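Local coordinates for GAF domain-containing protein (Thermoplasma acidophilum, PDB 4MN7) that probably reduces free methionine-R-sulfoxide to methionine, as a type II member of the GAF-fold reductases, at residues Q16-K21 with A122-I127; Y31-G36 with I53-G58; S61-K66 with V93-Y98; E101-I106 with P133-F138. The protein carries 1 engineered substitution. All blocks are in the same frame, centred on the assembly; numbering follows the deposited sequence.

Contact 1: Q16-K21 with A122-I127; sequences QYLKEK and AMLSSI
L18 reaches from helix 2-21 to two residues one turn apart on helix 118-136, L124 and I127, and a single methyl does all the touching. Its CD2 lies 3.9 Å from CD1 of I127 and 4.0 Å from CD2 of L124, so the three methyl ends meet midway between segments whose nearest CA atoms, those of L18 and L124, are 9.4 Å apart. L18 and I127 run past one another in opposite directions, whereas L124 crosses L18 at a slant. Because CG of L18 sits opposite the carbonyl carbon (chi1 -71°), the branch is carried into this gap. The interface is small but buried, with V28 beneath L18 and I92 and V94 beneath L124. Away from this apolar point the contact gives way to solvent: E20, K21 and A122 are exposed, and K21 folds back so that its CG rests 3.6 Å above the ring plane of Y17, toward the rim. From the second subunit, M1 packs on L18, L3 on I127, and F6 meets the ring of Y17 edge-to-face. Terminal helices lying side by side on one face of an antiparallel sheet, and joining a partner subunit there, are characteristic of GAF domains.

Contact 2: Y31-G36 with I53-G58; sequences YVLEHG and INLGDG
The two backbones stay apart, 8.8 Å between the CA atoms of Y31 and I53 and 7.6 Å between those of G36 and L55, with no direct hydrogen bond between them. A water spans the G36-L55 end instead: it donates to O of G36 at 2.6 Å and accepts from N of L55 at 3.0 Å. H35 and G36, with positive phi at both (80° at G36), have backbone angles near those of a type I' turn, and the carbonyl of G36 lies at its end. The isobutyl group of L55 packs beside the same carbonyl, its CG 3.7 Å from O of G36, and a looser approach joins CD2 of L55 to CD2 of L33 at 4.3 Å. Closer packing is found at the other end, where CD1 of I53 stands 3.7 Å from CE1 of Y31 and nearly as close to CZ, the two side chains crossing at about a right angle. The Y31 hydroxyl is hydrogen-bonded to O of H50, which helps fix the ring. L55 lies on the exposed side, Y31 on the buried one. Strand 27-34 runs between strands 37-44 and 101-110, while helix 59-66 adjoins both segments: C60 touches Y31 and I53, V64 touches L33, and OG of S61 weakly accepts from N of G56 and is weakly hydrogen-bonded to O of N54.

Contact 3: S61-K66 with V93-Y98; sequences SLAVLK and VVPVRY
This is a helix-on-sheet contact in which the short helix 59-66 lies against strand 90-98 through its smallest side chain, A63. The methyl of A63 points at the strand, and its CB is 3.6 Å from CG1 of V93. That branch of V93 lies trans to the backbone nitrogen (chi1 -171°), while CG2, opposite the carbonyl carbon, does not meet A63. Beside V93, roughly at right angles to it as seen from the methyl, comes P95, whose ring carbon CD is 4.3 Å from CB of A63; CB of P95 also lies 4.0 Å from O of A63. The carbonyl oxygen of V93 is 3.8 Å from CB of A63. With so short a side chain between them the backbones come near, the CA atoms of A63 and P95 standing 5.7 Å apart. No hydrogen bond crosses the interface, and its three residues are buried. R97 is hydrogen-bonded through NE to OD1 of N67, the residue after K66. V93 and P95 thus face helix 59-66, whereas V94 points away and packs, with V96, on helix 118-136; strands 70-72 and 101-110 flank strand 90-98, and E105 of strand 101-110 touches both V93 and A63.

Contact 4: E101-I106 with P133-F138; sequences EPIGEI and PLVHEF
The carbonyl oxygen of V135 accepts from N of F138 at 2.9 Å, an i to i+3 bond within the turn that faces strand 101-110. Into this turn I103 drives its end methyl. CD1 of I103 lies 3.5 Å from CA of H136 and 3.7 Å from its CB, so it meets the backbone as much as a side chain; 3.9 Å away is CG1 of V135, which lies trans to its own nitrogen. With chi1 at 57° placing CG1 of I103 between backbone nitrogen and carbonyl carbon and chi2 at 148°, off a staggered position, CD1 is carried to the helix. The same methyl lies at the edge of the H136 imidazole, near the ring plane, while the ring stacks on Y98. G104, with no side chain, passes close by V135, and E105 turns the opposite way, toward helix 59-66. L134 and E137 point from the sheet and pack on L130 of the second subunit. I103 and G104 both face V96 of neighbouring strand 90-98, which makes a classic beta bulge. V135 also packs on F30, V32 and V96; a C-terminal helix lying on central strands of an antiparallel sheet is part of the GAF fold.

Overall arrangement
One antiparallel sheet ties the four contacts into a single GAF domain. Contact 1 joins the two terminal helices and encloses contacts 2 and 3, which follow in series; contact 4 opens after contact 3 and crosses contact 1, sharing helix 118-136 with it. Centres of contacts 1 and 2 are about 22 Å apart, on opposite sides of the chain's centre, whereas contacts 3 and 4 are about 10 Å apart, on adjacent strands. Helices 2-21 and 118-136 cover one face and helix 59-66 the other. Contacts 1 and 4 also touch the second subunit, so the face with the two terminal helices meets it, while contacts 2 and 3 belong to one chain alone.

Contact 1: Q16-K21 with A122-I127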
loop_
_atom_site.group_PDB
_atom_site.type_symbol
_atom_site.label_atom_id
_atom_site.label_comp_id
_atom_site.label_asym_id
_atom_site.label_seq_id
_atom_site.Cartn_x
_atom_site.Cartn_y
_atom_site.Cartn_z
ATOM N N GLN A 16 9.742 -5.838 1.220
ATOM C CA GLN A 16 10.666 -6.293 0.204
ATOM C C GLN A 16 11.381 -5.095 -0.430
ATOM O O GLN A 16 12.599 -5.089 -0.529
ATOM C CB GLN A 16 9.895 -7.135 -0.849
ATOM C CG GLN A 16 10.702 -7.841 -1.946
ATOM C CD GLN A 16 11.863 -8.696 -1.426
ATOM O OE1 GLN A 16 13.001 -8.477 -1.818
ATOM N NE2 GLN A 16 11.582 -9.658 -0.547
ATOM N N TYR A 17 10.628 -4.093 -0.894
ATOM C CA TYR A 17 11.244 -2.876 -1.331
ATOM C C TYR A 17 12.199 -2.294 -0.291
ATOM O O TYR A 17 13.346 -1.925 -0.578
ATOM C CB TYR A 17 10.149 -1.850 -1.731
ATOM C CG TYR A 17 10.695 -0.529 -2.203
ATOM C CD1 TYR A 17 11.037 0.435 -1.274
ATOM C CD2 TYR A 17 10.889 -0.223 -3.574
ATOM C CE1 TYR A 17 11.530 1.669 -1.654
ATOM C CE2 TYR A 17 11.417 1.032 -3.979
ATOM C CZ TYR A 17 11.728 1.969 -2.998
ATOM O OH TYR A 17 12.199 3.261 -3.216
ATOM N N LEU A 18 11.756 -2.185 0.949
ATOM C CA LEU A 18 12.648 -1.586 1.960
ATOM C C LEU A 18 13.987 -2.337 2.116
ATOM O O LEU A 18 15.043 -1.740 2.317
ATOM C CB LEU A 18 11.925 -1.434 3.318
ATOM C CG LEU A 18 10.869 -0.321 3.251
ATOM C CD1 LEU A 18 9.909 -0.405 4.416
ATOM C CD2 LEU A 18 11.482 1.077 3.163
ATOM N N LYS A 19 13.912 -3.653 2.084
ATOM C CA LYS A 19 15.096 -4.481 2.296
ATOM C C LYS A 19 15.979 -4.516 1.059
ATOM O O LYS A 19 17.165 -4.278 1.140
ATOM C CB LYS A 19 14.676 -5.878 2.725
ATOM C CG LYS A 19 15.857 -6.717 3.153
ATOM C CD LYS A 19 15.445 -8.119 3.535
ATOM C CE LYS A 19 16.576 -9.102 3.293
ATOM N NZ LYS A 19 17.689 -8.673 4.170
ATOM N N GLU A 20 15.393 -4.745 -0.106
ATOM C CA GLU A 20 16.157 -4.674 -1.381
ATOM C C GLU A 20 16.743 -3.312 -1.677
ATOM O O GLU A 20 17.782 -3.228 -2.281
ATOM C CB GLU A 20 15.273 -4.896 -2.577
ATOM C CG GLU A 20 14.918 -6.279 -3.049
ATOM C CD GLU A 20 14.017 -6.126 -4.299
ATOM O OE1 GLU A 20 14.255 -5.162 -5.084
ATOM O OE2 GLU A 20 13.061 -6.911 -4.482
ATOM N N LYS A 21 16.064 -2.218 -1.361
ATOM C CA LYS A 21 16.622 -0.930 -1.808
ATOM C C LYS A 21 17.554 -0.283 -0.871
ATOM O O LYS A 21 18.097 0.755 -1.203
ATOM C CB LYS A 21 15.525 0.068 -2.175
ATOM C CG LYS A 21 14.648 -0.409 -3.322
ATOM C CD LYS A 21 15.399 -0.597 -4.629
ATOM C CE LYS A 21 14.540 -1.385 -5.617
ATOM N NZ LYS A 21 14.958 -1.005 -6.989
ATOM N N ALA A 122 13.149 10.376 8.327
ATOM C CA ALA A 122 12.128 11.181 7.632
ATOM C C ALA A 122 11.494 10.364 6.481
ATOM O O ALA A 122 10.282 10.353 6.295
ATOM C CB ALA A 122 12.760 12.481 7.111
ATOM N N MET A 123 12.292 9.572 5.785
ATOM C CA MET A 123 11.759 8.793 4.651
ATOM C C MET A 123 10.853 7.722 5.207
ATOM O O MET A 123 9.781 7.507 4.685
ATOM C CB MET A 123 12.891 8.241 3.829
ATOM C CG MET A 123 12.482 7.483 2.578
ATOM S SD MET A 123 11.731 8.407 1.217
ATOM C CE MET A 123 12.698 9.822 1.351
ATOM N N LEU A 124 11.277 7.047 6.274
ATOM C CA LEU A 124 10.422 6.031 6.908
ATOM C C LEU A 124 9.125 6.599 7.520
ATOM O O LEU A 124 8.077 5.943 7.448
ATOM C CB LEU A 124 11.226 5.221 7.976
ATOM C CG LEU A 124 12.301 4.322 7.316
ATOM C CD1 LEU A 124 13.267 3.750 8.319
ATOM C CD2 LEU A 124 11.655 3.192 6.546
ATOM N N SER A 125 9.150 7.803 8.112
ATOM C CA SER A 125 7.908 8.451 8.517
ATOM C C SER A 125 6.951 8.661 7.383
ATOM O O SER A 125 5.734 8.519 7.566
ATOM C CB SER A 125 8.065 9.814 9.232
ATOM O OG SER A 125 9.089 9.659 10.132
ATOM N N SER A 126 7.467 9.103 6.247
ATOM C CA SER A 126 6.627 9.264 5.070
ATOM C C SER A 126 6.063 7.923 4.643
ATOM O O SER A 126 4.889 7.802 4.314
ATOM C CB SER A 126 7.378 9.927 3.922
ATOM O OG SER A 126 7.508 11.324 4.187
ATOM N N ILE A 127 6.908 6.915 4.623
ATOM C CA ILE A 127 6.454 5.598 4.200
ATOM C C ILE A 127 5.368 5.033 5.086
ATOM O O ILE A 127 4.324 4.517 4.607
ATOM C CB ILE A 127 7.637 4.651 4.084
ATOM C CG1 ILE A 127 8.376 5.087 2.811
ATOM C CG2 ILE A 127 7.102 3.211 3.932
ATOM C CD1 ILE A 127 9.695 4.504 2.563
#

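Contact 2: Y31-G36 with I53-G58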
loop_
_atom_site.group_PDB
_atom_site.type_symbol
_atom_site.label_atom_id
_atom_site.label_comp_id
_atom_site.label_asym_id
_atom_site.label_seq_id
_atom_site.Cartn_x
_atom_site.Cartn_y
_atom_site.Cartn_z
ATOM N N TYR A 31 4.569 -4.573 12.501
ATOM C CA TYR A 31 3.818 -4.979 13.651
ATOM C C TYR A 31 2.579 -4.152 13.732
ATOM O O TYR A 31 2.636 -2.940 13.503
ATOM C CB TYR A 31 4.611 -4.779 14.937
ATOM C CG TYR A 31 5.706 -5.794 15.143
ATOM C CD1 TYR A 31 5.443 -7.003 15.784
ATOM C CD2 TYR A 31 6.994 -5.532 14.739
ATOM C CE1 TYR A 31 6.420 -7.941 15.950
ATOM C CE2 TYR A 31 8.003 -6.440 14.953
ATOM C CZ TYR A 31 7.703 -7.658 15.564
ATOM O OH TYR A 31 8.702 -8.588 15.762
ATOM N N VAL A 32 1.464 -4.787 14.091
ATOM C CA VAL A 32 0.210 -4.067 14.165
ATOM C C VAL A 32 -0.426 -4.298 15.511
ATOM O O VAL A 32 -0.311 -5.396 16.040
ATOM C CB VAL A 32 -0.778 -4.554 13.127
ATOM C CG1 VAL A 32 -2.065 -3.668 13.145
ATOM C CG2 VAL A 32 -0.124 -4.598 11.753
ATOM N N LEU A 33 -1.100 -3.282 16.057
ATOM C CA LEU A 33 -1.793 -3.430 17.352
ATOM C C LEU A 33 -3.113 -4.126 17.175
ATOM O O LEU A 33 -3.968 -3.669 16.403
ATOM C CB LEU A 33 -2.053 -2.081 18.024
ATOM C CG LEU A 33 -0.841 -1.372 18.616
ATOM C CD1 LEU A 33 -1.148 0.104 18.867
ATOM C CD2 LEU A 33 -0.389 -2.054 19.941
ATOM N N GLU A 34 -3.267 -5.259 17.868
ATOM C CA GLU A 34 -4.433 -6.061 17.779
ATOM C C GLU A 34 -4.760 -6.385 19.216
ATOM O O GLU A 34 -3.930 -6.989 19.883
ATOM C CB GLU A 34 -4.115 -7.336 16.947
ATOM C CG GLU A 34 -3.736 -6.978 15.504
ATOM C CD GLU A 34 -3.290 -8.117 14.644
ATOM O OE1 GLU A 34 -3.620 -9.227 15.056
ATOM O OE2 GLU A 34 -2.635 -7.915 13.539
ATOM N N HIS A 35 -5.907 -5.912 19.698
ATOM C CA HIS A 35 -6.354 -6.122 21.094
ATOM C C HIS A 35 -5.275 -5.766 22.122
ATOM O O HIS A 35 -5.048 -6.465 23.128
ATOM C CB HIS A 35 -6.809 -7.567 21.281
ATOM C CG HIS A 35 -7.885 -7.968 20.327
ATOM N ND1 HIS A 35 -9.215 -7.703 20.560
ATOM C CD2 HIS A 35 -7.818 -8.566 19.116
ATOM C CE1 HIS A 35 -9.927 -8.150 19.535
ATOM N NE2 HIS A 35 -9.097 -8.662 18.635
ATOM N N GLY A 36 -4.591 -4.676 21.858
ATOM C CA GLY A 36 -3.655 -4.125 22.840
ATOM C C GLY A 36 -2.318 -4.806 22.896
ATOM O O GLY A 36 -1.554 -4.576 23.802
ATOM N N ILE A 53 4.108 -9.077 20.825
ATOM C CA ILE A 53 4.867 -8.252 21.799
ATOM C C ILE A 53 3.907 -7.472 22.659
ATOM O O ILE A 53 3.179 -6.613 22.186
ATOM C CB ILE A 53 5.879 -7.327 21.125
ATOM C CG1 ILE A 53 6.882 -8.153 20.260
ATOM C CG2 ILE A 53 6.647 -6.431 22.117
ATOM C CD1 ILE A 53 7.679 -7.214 19.344
ATOM N N ASN A 54 3.911 -7.812 23.936
ATOM C CA ASN A 54 3.161 -7.079 24.931
ATOM C C ASN A 54 3.786 -5.728 25.144
ATOM O O ASN A 54 4.963 -5.562 24.966
ATOM C CB ASN A 54 3.116 -7.882 26.243
ATOM C CG ASN A 54 2.194 -9.090 26.177
ATOM O OD1 ASN A 54 0.991 -9.054 26.599
ATOM N ND2 ASN A 54 2.762 -10.179 25.867
ATOM N N LEU A 55 2.959 -4.712 25.359
ATOM C CA LEU A 55 3.427 -3.364 25.621
ATOM C C LEU A 55 4.354 -3.390 26.823
ATOM O O LEU A 55 3.989 -3.782 27.920
ATOM C CB LEU A 55 2.268 -2.466 25.857
ATOM C CG LEU A 55 1.275 -2.330 24.670
ATOM C CD1 LEU A 55 0.125 -1.401 25.017
ATOM C CD2 LEU A 55 2.001 -1.848 23.451
ATOM N N GLY A 56 5.604 -3.071 26.587
ATOM C CA GLY A 56 6.637 -3.342 27.537
ATOM C C GLY A 56 7.785 -2.384 27.447
ATOM O O GLY A 56 7.591 -1.212 27.183
ATOM N N ASP A 57 8.974 -2.923 27.659
ATOM C CA ASP A 57 10.253 -2.183 27.612
ATOM C C ASP A 57 11.051 -2.152 26.291
ATOM O O ASP A 57 11.915 -1.289 26.181
ATOM C CB ASP A 57 11.208 -2.726 28.688
ATOM C CG ASP A 57 10.876 -2.201 30.038
ATOM O OD1 ASP A 57 10.320 -1.090 30.118
ATOM O OD2 ASP A 57 11.154 -2.912 31.007
ATOM N N GLY A 58 10.798 -3.070 25.337
ATOM C CA GLY A 58 11.550 -3.119 24.079
ATOM C C GLY A 58 11.365 -1.889 23.182
ATOM O O GLY A 58 10.492 -1.033 23.414
HETATM O O HOH W 1 0.131 -5.729 25.461
#

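Contact 3: S61-K66 with V93-Y98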
loop_
_atom_site.group_PDB
_atom_site.type_symbol
_atom_site.label_atom_id
_atom_site.label_comp_id
_atom_site.label_asym_id
_atom_site.label_seq_id
_atom_site.Cartn_x
_atom_site.Cartn_y
_atom_site.Cartn_z
ATOM N N SER A 61 7.834 -1.662 21.598
ATOM C CA SER A 61 6.770 -1.066 22.399
ATOM C C SER A 61 6.929 0.395 22.482
ATOM O O SER A 61 5.932 1.155 22.462
ATOM C CB SER A 61 6.842 -1.572 23.860
ATOM O OG SER A 61 6.709 -2.936 23.804
ATOM N N LEU A 62 8.187 0.794 22.650
ATOM C CA LEU A 62 8.485 2.196 22.891
ATOM C C LEU A 62 7.901 3.103 21.808
ATOM O O LEU A 62 7.356 4.146 22.136
ATOM C CB LEU A 62 9.999 2.448 23.103
ATOM C CG LEU A 62 10.404 3.635 23.951
ATOM C CD1 LEU A 62 9.765 3.485 25.326
ATOM C CD2 LEU A 62 11.935 3.753 24.073
ATOM N N ALA A 63 7.978 2.695 20.537
ATOM C CA ALA A 63 7.523 3.587 19.463
ATOM C C ALA A 63 6.025 3.855 19.574
ATOM O O ALA A 63 5.539 4.909 19.266
ATOM C CB ALA A 63 7.833 2.999 18.125
ATOM N N VAL A 64 5.299 2.836 19.956
ATOM C CA VAL A 64 3.878 2.939 20.078
ATOM C C VAL A 64 3.561 3.685 21.353
ATOM O O VAL A 64 2.640 4.463 21.355
ATOM C CB VAL A 64 3.232 1.552 20.085
ATOM C CG1 VAL A 64 1.835 1.611 20.655
ATOM C CG2 VAL A 64 3.142 1.079 18.632
ATOM N N LEU A 65 4.321 3.471 22.427
ATOM C CA LEU A 65 3.967 4.055 23.714
ATOM C C LEU A 65 4.307 5.539 23.680
ATOM O O LEU A 65 3.554 6.328 24.162
ATOM C CB LEU A 65 4.739 3.389 24.855
ATOM C CG LEU A 65 4.369 1.975 25.212
ATOM C CD1 LEU A 65 5.422 1.423 26.231
ATOM C CD2 LEU A 65 2.953 1.918 25.796
ATOM N N LYS A 66 5.437 5.905 23.091
ATOM C CA LYS A 66 5.828 7.283 22.973
ATOM C C LYS A 66 5.147 7.914 21.763
ATOM O O LYS A 66 5.194 9.086 21.620
ATOM C CB LYS A 66 7.327 7.427 22.681
ATOM C CG LYS A 66 8.284 7.096 23.803
ATOM C CD LYS A 66 9.601 7.894 23.649
ATOM C CE LYS A 66 10.208 7.740 22.264
ATOM N NZ LYS A 66 11.399 8.591 22.012
ATOM N N VAL A 93 12.423 1.828 14.892
ATOM C CA VAL A 93 11.028 1.486 14.940
ATOM C C VAL A 93 10.269 2.775 14.698
ATOM O O VAL A 93 10.436 3.728 15.423
ATOM C CB VAL A 93 10.617 0.883 16.255
ATOM C CG1 VAL A 93 9.189 0.340 16.168
ATOM C CG2 VAL A 93 11.524 -0.259 16.652
ATOM N N VAL A 94 9.419 2.765 13.684
ATOM C CA VAL A 94 8.748 3.971 13.231
ATOM C C VAL A 94 7.277 3.716 13.369
ATOM O O VAL A 94 6.791 2.747 12.816
ATOM C CB VAL A 94 9.039 4.129 11.760
ATOM C CG1 VAL A 94 8.242 5.272 11.199
ATOM C CG2 VAL A 94 10.537 4.314 11.543
ATOM N N PRO A 95 6.556 4.517 14.161
ATOM C CA PRO A 95 5.103 4.317 14.358
ATOM C C PRO A 95 4.295 4.522 13.107
ATOM O O PRO A 95 4.624 5.398 12.309
ATOM C CB PRO A 95 4.730 5.385 15.374
ATOM C CG PRO A 95 5.815 6.375 15.271
ATOM C CD PRO A 95 7.036 5.670 14.903
ATOM N N VAL A 96 3.257 3.709 12.935
ATOM C CA VAL A 96 2.269 3.884 11.843
ATOM C C VAL A 96 1.048 4.513 12.455
ATOM O O VAL A 96 0.495 3.958 13.351
ATOM C CB VAL A 96 1.897 2.566 11.152
ATOM C CG1 VAL A 96 0.732 2.764 10.117
ATOM C CG2 VAL A 96 3.153 1.999 10.498
ATOM N N ARG A 97 0.700 5.711 12.035
ATOM C CA ARG A 97 -0.432 6.399 12.597
ATOM C C ARG A 97 -1.713 6.496 11.736
ATOM O O ARG A 97 -1.699 6.705 10.502
ATOM C CB ARG A 97 -0.040 7.817 12.944
ATOM C CG ARG A 97 1.117 7.883 13.900
ATOM C CD ARG A 97 1.646 9.305 13.907
ATOM N NE ARG A 97 2.738 9.418 14.829
ATOM C CZ ARG A 97 3.817 10.126 14.614
ATOM N NH1 ARG A 97 3.928 10.834 13.527
ATOM N NH2 ARG A 97 4.764 10.181 15.538
ATOM N N TYR A 98 -2.841 6.402 12.429
ATOM C CA TYR A 98 -4.163 6.449 11.795
ATOM C C TYR A 98 -5.037 7.337 12.657
ATOM O O TYR A 98 -5.289 7.056 13.801
ATOM C CB TYR A 98 -4.710 5.052 11.645
ATOM C CG TYR A 98 -5.959 4.942 10.763
ATOM C CD1 TYR A 98 -7.266 5.124 11.312
ATOM C CD2 TYR A 98 -5.847 4.699 9.399
ATOM C CE1 TYR A 98 -8.412 5.036 10.505
ATOM C CE2 TYR A 98 -6.977 4.591 8.595
ATOM C CZ TYR A 98 -8.256 4.743 9.154
ATOM O OH TYR A 98 -9.351 4.647 8.322
#

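Contact 4: E101-I106 with P133-F138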
loop_
_atom_site.group_PDB
_atom_site.type_symbol
_atom_site.label_atom_id
_atom_site.label_comp_id
_atom_site.label_asym_id
_atom_site.label_seq_id
_atom_site.Cartn_x
_atom_site.Cartn_y
_atom_site.Cartn_z
ATOM N N GLU A 101 -3.212 8.604 15.954
ATOM C CA GLU A 101 -2.879 7.597 16.946
ATOM C C GLU A 101 -2.112 6.409 16.328
ATOM O O GLU A 101 -2.368 5.983 15.207
ATOM C CB GLU A 101 -4.175 7.134 17.623
ATOM C CG GLU A 101 -4.707 8.102 18.707
ATOM C CD GLU A 101 -3.596 8.722 19.592
ATOM O OE1 GLU A 101 -3.172 8.125 20.607
ATOM O OE2 GLU A 101 -3.126 9.833 19.277
ATOM N N PRO A 102 -1.207 5.869 17.073
ATOM C CA PRO A 102 -0.429 4.769 16.587
ATOM C C PRO A 102 -1.279 3.523 16.455
ATOM O O PRO A 102 -2.064 3.223 17.336
ATOM C CB PRO A 102 0.660 4.608 17.644
ATOM C CG PRO A 102 0.148 5.327 18.878
ATOM C CD PRO A 102 -0.834 6.321 18.424
ATOM N N ILE A 103 -1.175 2.835 15.329
ATOM C CA ILE A 103 -1.914 1.570 15.158
ATOM C C ILE A 103 -0.999 0.395 14.865
ATOM O O ILE A 103 -1.456 -0.746 14.683
ATOM C CB ILE A 103 -3.006 1.694 14.084
ATOM C CG1 ILE A 103 -2.368 2.149 12.757
ATOM C CG2 ILE A 103 -4.036 2.722 14.577
ATOM C CD1 ILE A 103 -3.037 1.626 11.514
ATOM N N GLY A 104 0.273 0.685 14.803
ATOM C CA GLY A 104 1.271 -0.272 14.461
ATOM C C GLY A 104 2.586 0.391 14.186
ATOM O O GLY A 104 2.830 1.518 14.603
ATOM N N GLU A 105 3.501 -0.350 13.571
ATOM C CA GLU A 105 4.860 0.197 13.357
ATOM C C GLU A 105 5.628 -0.516 12.293
ATOM O O GLU A 105 5.312 -1.675 11.949
ATOM C CB GLU A 105 5.626 0.116 14.693
ATOM C CG GLU A 105 5.812 -1.314 15.155
ATOM C CD GLU A 105 6.355 -1.390 16.593
ATOM O OE1 GLU A 105 6.185 -0.450 17.377
ATOM O OE2 GLU A 105 7.049 -2.346 16.874
ATOM N N ILE A 106 6.697 0.099 11.833
ATOM C CA ILE A 106 7.670 -0.570 10.961
ATOM C C ILE A 106 8.885 -0.721 11.835
ATOM O O ILE A 106 9.347 0.253 12.372
ATOM C CB ILE A 106 8.014 0.308 9.735
ATOM C CG1 ILE A 106 6.743 0.651 8.992
ATOM C CG2 ILE A 106 8.967 -0.393 8.776
ATOM C CD1 ILE A 106 6.953 1.464 7.770
ATOM N N PRO A 133 -3.286 3.306 5.774
ATOM C CA PRO A 133 -4.616 2.706 5.597
ATOM C C PRO A 133 -4.542 1.225 5.426
ATOM O O PRO A 133 -5.415 0.478 5.847
ATOM C CB PRO A 133 -5.121 3.367 4.288
ATOM C CG PRO A 133 -4.509 4.748 4.371
ATOM C CD PRO A 133 -3.131 4.529 4.955
ATOM N N LEU A 134 -3.479 0.782 4.779
ATOM C CA LEU A 134 -3.338 -0.598 4.557
ATOM C C LEU A 134 -3.061 -1.335 5.846
ATOM O O LEU A 134 -3.617 -2.372 6.077
ATOM C CB LEU A 134 -2.236 -0.887 3.549
ATOM C CG LEU A 134 -2.544 -0.445 2.128
ATOM C CD1 LEU A 134 -1.237 -0.245 1.372
ATOM C CD2 LEU A 134 -3.396 -1.506 1.488
ATOM N N VAL A 135 -2.169 -0.829 6.667
ATOM C CA VAL A 135 -1.836 -1.464 7.965
ATOM C C VAL A 135 -3.085 -1.449 8.854
ATOM O O VAL A 135 -3.326 -2.348 9.611
ATOM C CB VAL A 135 -0.777 -0.650 8.711
ATOM C CG1 VAL A 135 -0.658 -1.112 10.167
ATOM C CG2 VAL A 135 0.538 -0.793 8.034
ATOM N N HIS A 136 -3.900 -0.425 8.700
ATOM C CA HIS A 136 -5.108 -0.286 9.475
ATOM C C HIS A 136 -6.099 -1.424 9.266
ATOM O O HIS A 136 -6.864 -1.761 10.138
ATOM C CB HIS A 136 -5.793 1.031 9.145
ATOM C CG HIS A 136 -7.055 1.266 9.916
ATOM N ND1 HIS A 136 -8.301 1.122 9.351
ATOM C CD2 HIS A 136 -7.272 1.602 11.212
ATOM C CE1 HIS A 136 -9.235 1.392 10.251
ATOM N NE2 HIS A 136 -8.636 1.686 11.386
ATOM N N GLU A 137 -6.082 -2.034 8.110
ATOM C CA GLU A 137 -6.931 -3.199 7.904
ATOM C C GLU A 137 -6.671 -4.293 8.905
ATOM O O GLU A 137 -7.528 -5.155 9.094
ATOM C CB GLU A 137 -6.729 -3.752 6.484
ATOM C CG GLU A 137 -7.272 -2.844 5.397
ATOM C CD GLU A 137 -8.775 -2.679 5.539
ATOM O OE1 GLU A 137 -9.467 -3.721 5.583
ATOM O OE2 GLU A 137 -9.238 -1.529 5.589
ATOM N N PHE A 138 -5.480 -4.327 9.503
ATOM C CA PHE A 138 -5.208 -5.299 10.586
ATOM C C PHE A 138 -5.422 -4.749 12.000
ATOM O O PHE A 138 -5.394 -5.487 12.990
ATOM C CB PHE A 138 -3.799 -5.858 10.426
ATOM C CG PHE A 138 -3.704 -6.858 9.353
ATOM C CD1 PHE A 138 -4.024 -8.156 9.602
ATOM C CD2 PHE A 138 -3.347 -6.496 8.090
ATOM C CE1 PHE A 138 -3.945 -9.124 8.641
ATOM C CE2 PHE A 138 -3.303 -7.453 7.090
ATOM C CZ PHE A 138 -3.575 -8.770 7.364
#